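Local coordinates for protein putative ABC type-2 transporter (Thermotoga maritima MSB8, PDB 3CNI) that probably acts as a membrane component of an ABC-type transporter, this chain being a calcium-binding domain cut from the longer protein, at residues 11-15 and 93-98; 30-35 and 101-105; 78-84 and 128-134. All blocks are in the same frame, centred on the assembly; numbering follows the deposited sequence.

Contact 1: residues 11-15 and 93-98; sequences QKVAI and VSTGTI
Gln11 and Ser94 supply the polar part of the contact. Ser94 OG is placed as donor to Gln11 OE1, but the 2.4 Å between them is shorter than a sound hydrogen bond and is doubtful; Ser90 O weakly bonds the same hydroxyl. A bend in the Gln11 chain at chi2 (-59°) swings the amide over the helix, where Gln11 CD lies 3.7 Å from Ser94 CA. Within the helix, Thr97 OG1 donates to Val93 O, which also accepts from Thr97 N, the two donors coming from opposite faces of the carbonyl plane.

The apolar part has two pieces. Gln11 CG rests 4.0 Å from Thr97 CG2, the two side chains crossing at a slant. Deeper in, Val13 CG2 and Ile98 CD1 meet tip to tip at 3.9 Å, beside Ile60 and Ala58 of the neighbouring strand. An alanine in place of Thr97 takes away CG2 and OG1, which would probably open a gap beside Gln11 CG and leave Val93 O to the backbone N-H alone.

Val93 and Thr97 also pack on Val107 of the second subunit. Helix 89-107 thus lies between that subunit and strand 12-17, layered on one face of an alpha/beta sheet.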
loop_
_atom_site.group_PDB
_atom_site.type_symbol
_atom_site.label_atom_id
_atom_site.label_comp_id
_atom_site.label_asym_id
_atom_site.label_seq_id
_atom_site.Cartn_x
_atom_site.Cartn_y
_atom_site.Cartn_z
ATOM N N GLN A 11 4.162 -0.610 15.559
ATOM C CA GLN A 11 3.598 0.811 15.411
ATOM C C GLN A 11 2.444 0.952 16.347
ATOM O O GLN A 11 1.676 0.031 16.549
ATOM C CB GLN A 11 3.099 1.189 14.029
ATOM C CG GLN A 11 4.121 1.324 12.933
ATOM C CD GLN A 11 5.187 2.334 13.199
ATOM O OE1 GLN A 11 4.906 3.478 13.546
ATOM N NE2 GLN A 11 6.443 1.925 13.014
ATOM N N LYS A 12 2.366 2.151 16.877
ATOM C CA LYS A 12 1.370 2.561 17.844
ATOM C C LYS A 12 0.292 3.297 17.037
ATOM O O LYS A 12 0.582 4.241 16.295
ATOM C CB LYS A 12 1.993 3.452 18.935
ATOM C CG LYS A 12 2.628 2.681 20.106
ATOM C CD LYS A 12 4.158 2.550 20.028
ATOM C CE LYS A 12 4.661 1.223 20.679
ATOM N N VAL A 13 -0.938 2.810 17.183
ATOM C CA VAL A 13 -2.095 3.328 16.499
ATOM C C VAL A 13 -3.322 3.350 17.445
ATOM O O VAL A 13 -3.496 2.469 18.227
ATOM C CB VAL A 13 -2.386 2.442 15.238
ATOM C CG1 VAL A 13 -3.631 2.872 14.524
ATOM C CG2 VAL A 13 -1.177 2.421 14.262
ATOM N N ALA A 14 -4.125 4.408 17.372
ATOM C CA ALA A 14 -5.473 4.468 17.940
ATOM C C ALA A 14 -6.467 4.079 16.876
ATOM O O ALA A 14 -6.419 4.593 15.761
ATOM C CB ALA A 14 -5.812 5.844 18.436
ATOM N N ILE A 15 -7.376 3.172 17.233
ATOM C CA ILE A 15 -8.525 2.835 16.387
ATOM C C ILE A 15 -9.780 3.425 16.991
ATOM O O ILE A 15 -10.102 3.211 18.127
ATOM C CB ILE A 15 -8.679 1.337 16.205
ATOM C CG1 ILE A 15 -7.365 0.711 15.728
ATOM C CG2 ILE A 15 -9.866 0.991 15.216
ATOM C CD1 ILE A 15 -7.260 -0.817 16.102
ATOM N N VAL A 93 9.095 5.502 8.361
ATOM C CA VAL A 93 8.906 4.082 8.688
ATOM C C VAL A 93 7.487 3.795 9.138
ATOM O O VAL A 93 6.880 2.792 8.720
ATOM C CB VAL A 93 9.919 3.603 9.725
ATOM C CG1 VAL A 93 9.495 2.256 10.363
ATOM C CG2 VAL A 93 11.316 3.529 9.048
ATOM N N SER A 94 6.934 4.692 9.951
ATOM C CA SER A 94 5.493 4.594 10.333
ATOM C C SER A 94 4.558 4.720 9.174
ATOM O O SER A 94 3.556 3.999 9.065
ATOM C CB SER A 94 5.073 5.678 11.336
ATOM O OG SER A 94 5.701 5.499 12.597
ATOM N N THR A 95 4.824 5.701 8.335
ATOM C CA THR A 95 3.993 5.907 7.152
ATOM C C THR A 95 3.915 4.695 6.255
ATOM O O THR A 95 2.846 4.219 5.934
ATOM C CB THR A 95 4.494 7.082 6.328
ATOM O OG1 THR A 95 4.382 8.261 7.125
ATOM C CG2 THR A 95 3.593 7.325 5.177
ATOM N N GLY A 96 5.071 4.203 5.846
ATOM C CA GLY A 96 5.172 2.997 5.034
ATOM C C GLY A 96 4.608 1.767 5.709
ATOM O O GLY A 96 3.942 0.955 5.093
ATOM N N THR A 97 4.894 1.606 6.983
ATOM C CA THR A 97 4.409 0.418 7.738
ATOM C C THR A 97 2.919 0.381 7.885
ATOM O O THR A 97 2.333 -0.637 7.690
ATOM C CB THR A 97 5.051 0.298 9.154
ATOM O OG1 THR A 97 6.450 0.309 9.003
ATOM C CG2 THR A 97 4.737 -0.987 9.781
ATOM N N ILE A 98 2.310 1.497 8.232
ATOM C CA ILE A 98 0.832 1.577 8.412
ATOM C C ILE A 98 0.130 1.431 7.052
ATOM O O ILE A 98 -0.923 0.790 6.920
ATOM C CB ILE A 98 0.433 2.856 9.237
ATOM C CG1 ILE A 98 0.852 2.612 10.692
ATOM C CG2 ILE A 98 -1.010 3.215 9.160
ATOM C CD1 ILE A 98 1.138 3.883 11.484
#

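Contact 2: residues 30-35 and 101-105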
loop_
_atom_site.group_PDB
_atom_site.type_symbol
_atom_site.label_atom_id
_atom_site.label_comp_id
_atom_site.label_asym_id
_atom_site.label_seq_id
_atom_site.Cartn_x
_atom_site.Cartn_y
_atom_site.Cartn_z
ATOM N N ALA A 30 -8.946 -6.901 12.896
ATOM C CA ALA A 30 -7.842 -7.152 11.967
ATOM C C ALA A 30 -6.691 -6.107 12.166
ATOM O O ALA A 30 -5.488 -6.432 12.219
ATOM C CB ALA A 30 -8.359 -7.121 10.524
ATOM N N LEU A 31 -7.070 -4.842 12.248
ATOM C CA LEU A 31 -6.074 -3.788 12.395
ATOM C C LEU A 31 -5.320 -3.991 13.715
ATOM O O LEU A 31 -4.117 -3.847 13.799
ATOM C CB LEU A 31 -6.725 -2.391 12.358
ATOM C CG LEU A 31 -7.086 -1.999 10.939
ATOM C CD1 LEU A 31 -8.152 -0.896 10.923
ATOM C CD2 LEU A 31 -5.784 -1.656 10.149
ATOM N N GLY A 32 -6.066 -4.361 14.730
ATOM C CA GLY A 32 -5.594 -4.309 16.112
ATOM C C GLY A 32 -4.639 -5.426 16.445
ATOM O O GLY A 32 -3.911 -5.347 17.421
ATOM N N ASN A 33 -4.662 -6.470 15.611
ATOM C CA ASN A 33 -3.812 -7.661 15.770
ATOM C C ASN A 33 -2.509 -7.360 15.117
ATOM O O ASN A 33 -1.571 -8.108 15.254
ATOM C CB ASN A 33 -4.396 -8.924 15.118
ATOM C CG ASN A 33 -5.515 -9.582 15.975
ATOM O OD1 ASN A 33 -6.505 -10.066 15.427
ATOM N ND2 ASN A 33 -5.359 -9.590 17.307
HETATM N N MSE A 34 -2.459 -6.252 14.391
HETATM C CA MSE A 34 -1.255 -5.918 13.647
HETATM C C MSE A 34 -0.536 -4.671 14.134
HETATM O O MSE A 34 0.469 -4.294 13.565
HETATM C CB MSE A 34 -1.590 -5.680 12.192
HETATM C CG MSE A 34 -2.097 -6.878 11.393
HETATM SE SE MSE A 34 -2.483 -6.300 9.514
HETATM C CE MSE A 34 -4.006 -5.042 9.595
ATOM N N VAL A 35 -1.093 -4.026 15.147
ATOM C CA VAL A 35 -0.554 -2.794 15.698
ATOM C C VAL A 35 -0.420 -2.896 17.205
ATOM O O VAL A 35 -0.763 -3.892 17.774
ATOM C CB VAL A 35 -1.426 -1.565 15.357
ATOM C CG1 VAL A 35 -1.544 -1.400 13.868
ATOM C CG2 VAL A 35 -2.855 -1.619 16.040
ATOM N N LEU A 101 -0.056 -1.991 6.314
ATOM C CA LEU A 101 -1.091 -2.634 7.159
ATOM C C LEU A 101 -2.498 -2.436 6.591
ATOM O O LEU A 101 -3.320 -3.313 6.679
ATOM C CB LEU A 101 -1.016 -2.147 8.630
ATOM C CG LEU A 101 0.329 -2.399 9.333
ATOM C CD1 LEU A 101 0.312 -1.831 10.747
ATOM C CD2 LEU A 101 0.699 -3.869 9.333
ATOM N N ILE A 102 -2.770 -1.286 5.995
ATOM C CA ILE A 102 -4.058 -1.031 5.382
ATOM C C ILE A 102 -4.258 -1.997 4.175
ATOM O O ILE A 102 -5.369 -2.485 3.894
ATOM C CB ILE A 102 -4.183 0.460 4.922
ATOM C CG1 ILE A 102 -4.175 1.411 6.132
ATOM C CG2 ILE A 102 -5.417 0.657 4.092
ATOM C CD1 ILE A 102 -4.748 0.787 7.347
ATOM N N GLU A 103 -3.177 -2.257 3.450
ATOM C CA GLU A 103 -3.252 -3.196 2.282
ATOM C C GLU A 103 -3.630 -4.520 2.828
ATOM O O GLU A 103 -4.496 -5.236 2.319
ATOM C CB GLU A 103 -1.927 -3.297 1.532
ATOM C CG GLU A 103 -1.578 -2.073 0.764
ATOM C CD GLU A 103 -2.566 -1.776 -0.349
ATOM O OE1 GLU A 103 -3.379 -2.665 -0.706
ATOM O OE2 GLU A 103 -2.542 -0.649 -0.865
ATOM N N SER A 104 -3.011 -4.852 3.926
ATOM C CA SER A 104 -3.216 -6.220 4.466
ATOM C C SER A 104 -4.650 -6.418 4.981
ATOM O O SER A 104 -5.233 -7.492 4.933
ATOM C CB SER A 104 -2.139 -6.477 5.544
ATOM O OG SER A 104 -2.526 -7.585 6.290
ATOM N N LEU A 105 -5.249 -5.344 5.436
ATOM C CA LEU A 105 -6.618 -5.356 5.933
ATOM C C LEU A 105 -7.612 -5.671 4.807
ATOM O O LEU A 105 -8.650 -6.315 4.977
ATOM C CB LEU A 105 -6.954 -4.000 6.564
ATOM C CG LEU A 105 -8.433 -3.795 6.913
ATOM C CD1 LEU A 105 -8.996 -4.866 7.994
ATOM C CD2 LEU A 105 -8.682 -2.335 7.283
#
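Leu31 and Leu105 interleave where helix 22-32 and the loop after it lie beside helix 89-107, two helices on one face of a mixed alpha/beta sheet. The contact is entirely van der Waals in character, and its burial varies from one flank to the other.

The buried flank is tight. Ala30 CB is pressed against Leu105 CD1 at 3.4 Å, closer than two methyl carbons usually come. The other branch of Leu105, CD2, lies 3.9 Å from Leu31 CD1, while Leu31 CD2 stands equally far from Ile102 CD1. Beneath them Leu31 and Ile102 both touch Ile60, and Leu31 also reaches Ile15, so these side chains fill the layer between helices and sheet.

The other flank is less buried, with Met34, Val35, Leu101 and Ser104 partly exposed, and it is less well defined: Leu101 was modelled in two conformers, so its distances to Val35 and Met34 hold for one of them. In that conformer Val35 CG1 meets Leu101 CD1 at 3.7 Å. Met34, a selenomethionine in the crystal, stretches its chain toward the second helix and packs SE 4.0 Å from Leu101 CD2 and 3.5 Å from Ser104 OG; Gln108 lies nearby and bonds weakly to that hydroxyl. A bend at the last torsion (chi3 -66°) turns the terminal methyl inward over the helix backbone, placing Met34 CE 3.5 Å from Leu101 O.

Contact 3: residues 78-84 and 128-134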
loop_
_atom_site.group_PDB
_atom_site.type_symbol
_atom_site.label_atom_id
_atom_site.label_comp_id
_atom_site.label_asym_id
_atom_site.label_seq_id
_atom_site.Cartn_x
_atom_site.Cartn_y
_atom_site.Cartn_z
ATOM N N LEU A 78 -12.401 4.763 4.949
ATOM C CA LEU A 78 -11.503 4.590 6.081
ATOM C C LEU A 78 -10.601 5.841 6.175
ATOM O O LEU A 78 -9.958 6.213 5.194
ATOM C CB LEU A 78 -10.693 3.296 5.938
ATOM C CG LEU A 78 -9.861 2.849 7.138
ATOM C CD1 LEU A 78 -10.635 1.951 8.033
ATOM C CD2 LEU A 78 -8.569 2.127 6.733
ATOM N N GLU A 79 -10.587 6.507 7.337
ATOM C CA GLU A 79 -9.715 7.678 7.501
ATOM C C GLU A 79 -8.552 7.386 8.404
ATOM O O GLU A 79 -8.624 6.604 9.370
ATOM C CB GLU A 79 -10.484 8.888 8.002
ATOM C CG GLU A 79 -11.968 8.930 7.607
ATOM C CD GLU A 79 -12.514 10.318 7.340
ATOM O OE1 GLU A 79 -11.907 11.324 7.814
ATOM O OE2 GLU A 79 -13.585 10.402 6.647
ATOM N N ILE A 80 -7.439 7.998 8.017
ATOM C CA ILE A 80 -6.198 8.009 8.810
ATOM C C ILE A 80 -5.871 9.435 9.092
ATOM O O ILE A 80 -5.813 10.235 8.173
ATOM C CB ILE A 80 -4.970 7.335 8.090
ATOM C CG1 ILE A 80 -5.421 6.038 7.373
ATOM C CG2 ILE A 80 -3.839 7.091 9.078
ATOM C CD1 ILE A 80 -4.548 5.548 6.196
ATOM N N VAL A 81 -5.731 9.757 10.379
ATOM C CA VAL A 81 -5.185 11.045 10.828
ATOM C C VAL A 81 -3.768 10.795 11.308
ATOM O O VAL A 81 -3.530 9.996 12.217
ATOM C CB VAL A 81 -6.020 11.681 11.977
ATOM C CG1 VAL A 81 -5.600 13.117 12.229
ATOM C CG2 VAL A 81 -7.523 11.584 11.648
ATOM N N TRP A 82 -2.831 11.456 10.661
ATOM C CA TRP A 82 -1.428 11.273 10.967
ATOM C C TRP A 82 -0.906 12.377 11.810
ATOM O O TRP A 82 -1.282 13.497 11.627
ATOM C CB TRP A 82 -0.583 11.229 9.689
ATOM C CG TRP A 82 -0.914 10.142 8.706
ATOM C CD1 TRP A 82 -1.765 10.234 7.622
ATOM C CD2 TRP A 82 -0.324 8.846 8.645
ATOM N NE1 TRP A 82 -1.744 9.071 6.930
ATOM C CE2 TRP A 82 -0.868 8.197 7.530
ATOM C CE3 TRP A 82 0.636 8.180 9.411
ATOM C CZ2 TRP A 82 -0.499 6.892 7.168
ATOM C CZ3 TRP A 82 0.975 6.885 9.059
ATOM C CH2 TRP A 82 0.433 6.272 7.935
ATOM N N TYR A 83 -0.039 12.030 12.747
ATOM C CA TYR A 83 0.565 12.999 13.671
ATOM C C TYR A 83 2.070 12.976 13.476
ATOM O O TYR A 83 2.815 12.187 14.115
ATOM C CB TYR A 83 0.227 12.698 15.126
ATOM C CG TYR A 83 -1.233 12.945 15.417
ATOM C CD1 TYR A 83 -1.636 14.065 16.142
ATOM C CD2 TYR A 83 -2.218 12.085 14.918
ATOM C CE1 TYR A 83 -2.955 14.315 16.371
ATOM C CE2 TYR A 83 -3.548 12.331 15.165
ATOM C CZ TYR A 83 -3.904 13.451 15.881
ATOM O OH TYR A 83 -5.212 13.742 16.132
ATOM N N LEU A 84 2.494 13.867 12.586
ATOM C CA LEU A 84 3.894 14.040 12.302
ATOM C C LEU A 84 4.477 15.127 13.191
ATOM O O LEU A 84 3.942 16.234 13.308
ATOM C CB LEU A 84 4.130 14.378 10.830
ATOM C CG LEU A 84 3.505 13.432 9.814
ATOM C CD1 LEU A 84 3.955 13.951 8.401
ATOM C CD2 LEU A 84 3.858 11.966 10.091
ATOM N N GLU A 128 -12.105 3.139 0.462
ATOM C CA GLU A 128 -11.744 4.488 0.091
ATOM C C GLU A 128 -11.024 5.223 1.242
ATOM O O GLU A 128 -11.660 5.776 2.149
ATOM C CB GLU A 128 -13.016 5.198 -0.268
ATOM C CG GLU A 128 -12.848 6.560 -0.754
ATOM C CD GLU A 128 -14.210 7.118 -1.134
ATOM O OE1 GLU A 128 -14.929 6.410 -1.928
ATOM O OE2 GLU A 128 -14.572 8.207 -0.602
ATOM N N ILE A 129 -9.690 5.208 1.152
ATOM C CA ILE A 129 -8.761 5.779 2.160
ATOM C C ILE A 129 -8.627 7.300 2.079
ATOM O O ILE A 129 -8.071 7.843 1.135
ATOM C CB ILE A 129 -7.334 5.205 2.064
ATOM C CG1 ILE A 129 -7.303 3.658 2.062
ATOM C CG2 ILE A 129 -6.461 5.762 3.202
ATOM C CD1 ILE A 129 -8.189 3.011 3.068
ATOM N N VAL A 130 -9.170 7.972 3.097
ATOM C CA VAL A 130 -9.016 9.426 3.292
ATOM C C VAL A 130 -7.947 9.702 4.358
ATOM O O VAL A 130 -7.989 9.146 5.460
ATOM C CB VAL A 130 -10.346 10.085 3.714
ATOM C CG1 VAL A 130 -10.165 11.576 3.920
ATOM C CG2 VAL A 130 -11.455 9.797 2.665
ATOM N N GLN A 131 -6.988 10.578 4.031
ATOM C CA GLN A 131 -5.865 10.825 4.943
ATOM C C GLN A 131 -5.776 12.264 5.303
ATOM O O GLN A 131 -6.059 13.140 4.512
ATOM C CB GLN A 131 -4.559 10.349 4.329
ATOM C CG GLN A 131 -4.599 8.977 3.743
ATOM C CD GLN A 131 -3.220 8.456 3.378
ATOM O OE1 GLN A 131 -2.309 8.480 4.170
ATOM N NE2 GLN A 131 -3.074 7.981 2.171
ATOM N N HIS A 132 -5.468 12.495 6.571
ATOM C CA HIS A 132 -5.233 13.856 7.172
ATOM C C HIS A 132 -3.936 13.860 7.883
ATOM O O HIS A 132 -3.582 12.863 8.535
ATOM C CB HIS A 132 -6.329 14.248 8.177
ATOM C CG HIS A 132 -7.706 13.936 7.703
ATOM N ND1 HIS A 132 -8.363 14.719 6.790
ATOM C CD2 HIS A 132 -8.511 12.874 7.931
ATOM C CE1 HIS A 132 -9.532 14.175 6.504
ATOM N NE2 HIS A 132 -9.649 13.060 7.192
ATOM N N THR A 133 -3.229 14.983 7.769
ATOM C CA THR A 133 -1.891 15.125 8.329
ATOM C C THR A 133 -1.660 16.345 9.187
ATOM O O THR A 133 -1.776 17.508 8.754
ATOM C CB THR A 133 -0.843 15.150 7.215
ATOM O OG1 THR A 133 -1.016 13.984 6.407
ATOM C CG2 THR A 133 0.579 15.159 7.785
ATOM N N TYR A 134 -1.291 16.027 10.420
ATOM C CA TYR A 134 -0.673 16.967 11.350
ATOM C C TYR A 134 0.824 16.972 11.164
ATOM O O TYR A 134 1.517 15.963 11.324
ATOM C CB TYR A 134 -0.961 16.617 12.814
ATOM C CG TYR A 134 -2.330 16.979 13.301
ATOM C CD1 TYR A 134 -2.639 18.265 13.704
ATOM C CD2 TYR A 134 -3.308 16.028 13.377
ATOM C CE1 TYR A 134 -3.902 18.583 14.170
ATOM C CE2 TYR A 134 -4.564 16.326 13.832
ATOM C CZ TYR A 134 -4.862 17.587 14.224
ATOM O OH TYR A 134 -6.139 17.830 14.674
#
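His132 O is gripped by two groups of the facing strand: Trp82 N donates to it at 2.7 Å, and the CA-H of Val81 adds a weaker contact. The same ladder runs through this whole parallel strand pair, the two beta strands of a beta-alpha-beta crossover made by helix 89-107. Leu78, Ile80, Trp82 and Leu84 donate to Glu128, Val130, His132 and Tyr134, and the carbonyls of Leu78, Ile80 and Trp82 accept from Val130, His132 and Tyr134. The strand axes are 17° from exact alignment.

Side chains alternate between the faces. On the one carrying Glu79, Val81 and Tyr83, His132 NE2 donates to Glu79 OE1 at 2.9 Å; the carboxylate lies at the ring's edge but is itself met from above its plane, 40° out. Arg77 forms a salt bridge with the other oxygen, OE2, and Asn142 serves His132 ND1. Tyr83 and Tyr134 form an offset stack, centroids 4.6 Å apart and planes at 23°, while Glu48 binds the Tyr83 hydroxyl.

The face of Leu78, Ile80 and Trp82 is more apolar: Ile80 CD1 touches Ile129 CG2 at 3.6 Å. Gln131, whose side chain lies about 5 Å from a bound calcium ion, stands near the metal site of Ser99 and Glu146. Its chain, extended beyond CG, brings OE1 to the indole, and Trp82 NE1 donates to Gln131 OE1 at 2.9 Å, in the carbonyl plane and on a lone pair.

In the fold
Along the chain the segments come as 11-15, 30-35, 78-84, 93-98, 101-105 and 128-134, so every pair of contacts crosses. Contacts 1 and 2, with centres about 10 Å apart, occupy successive parts of helix 89-107, and they touch where Val13 CG2 lies 3.9 Å from Val35 CG1. Contact 3 is about 11 Å from contact 1 and about 15 Å from contact 2, centre to centre, and belongs to the sheet that also holds strand 12-17. Ile98 packs on Val13 and on Trp82, and Ile102 on Ile129, so the helix reaches strands 12-17, 76-84 and 127-135, in both halves of the sheet. It also carries Ser99, which joins Glu146 at the calcium ion.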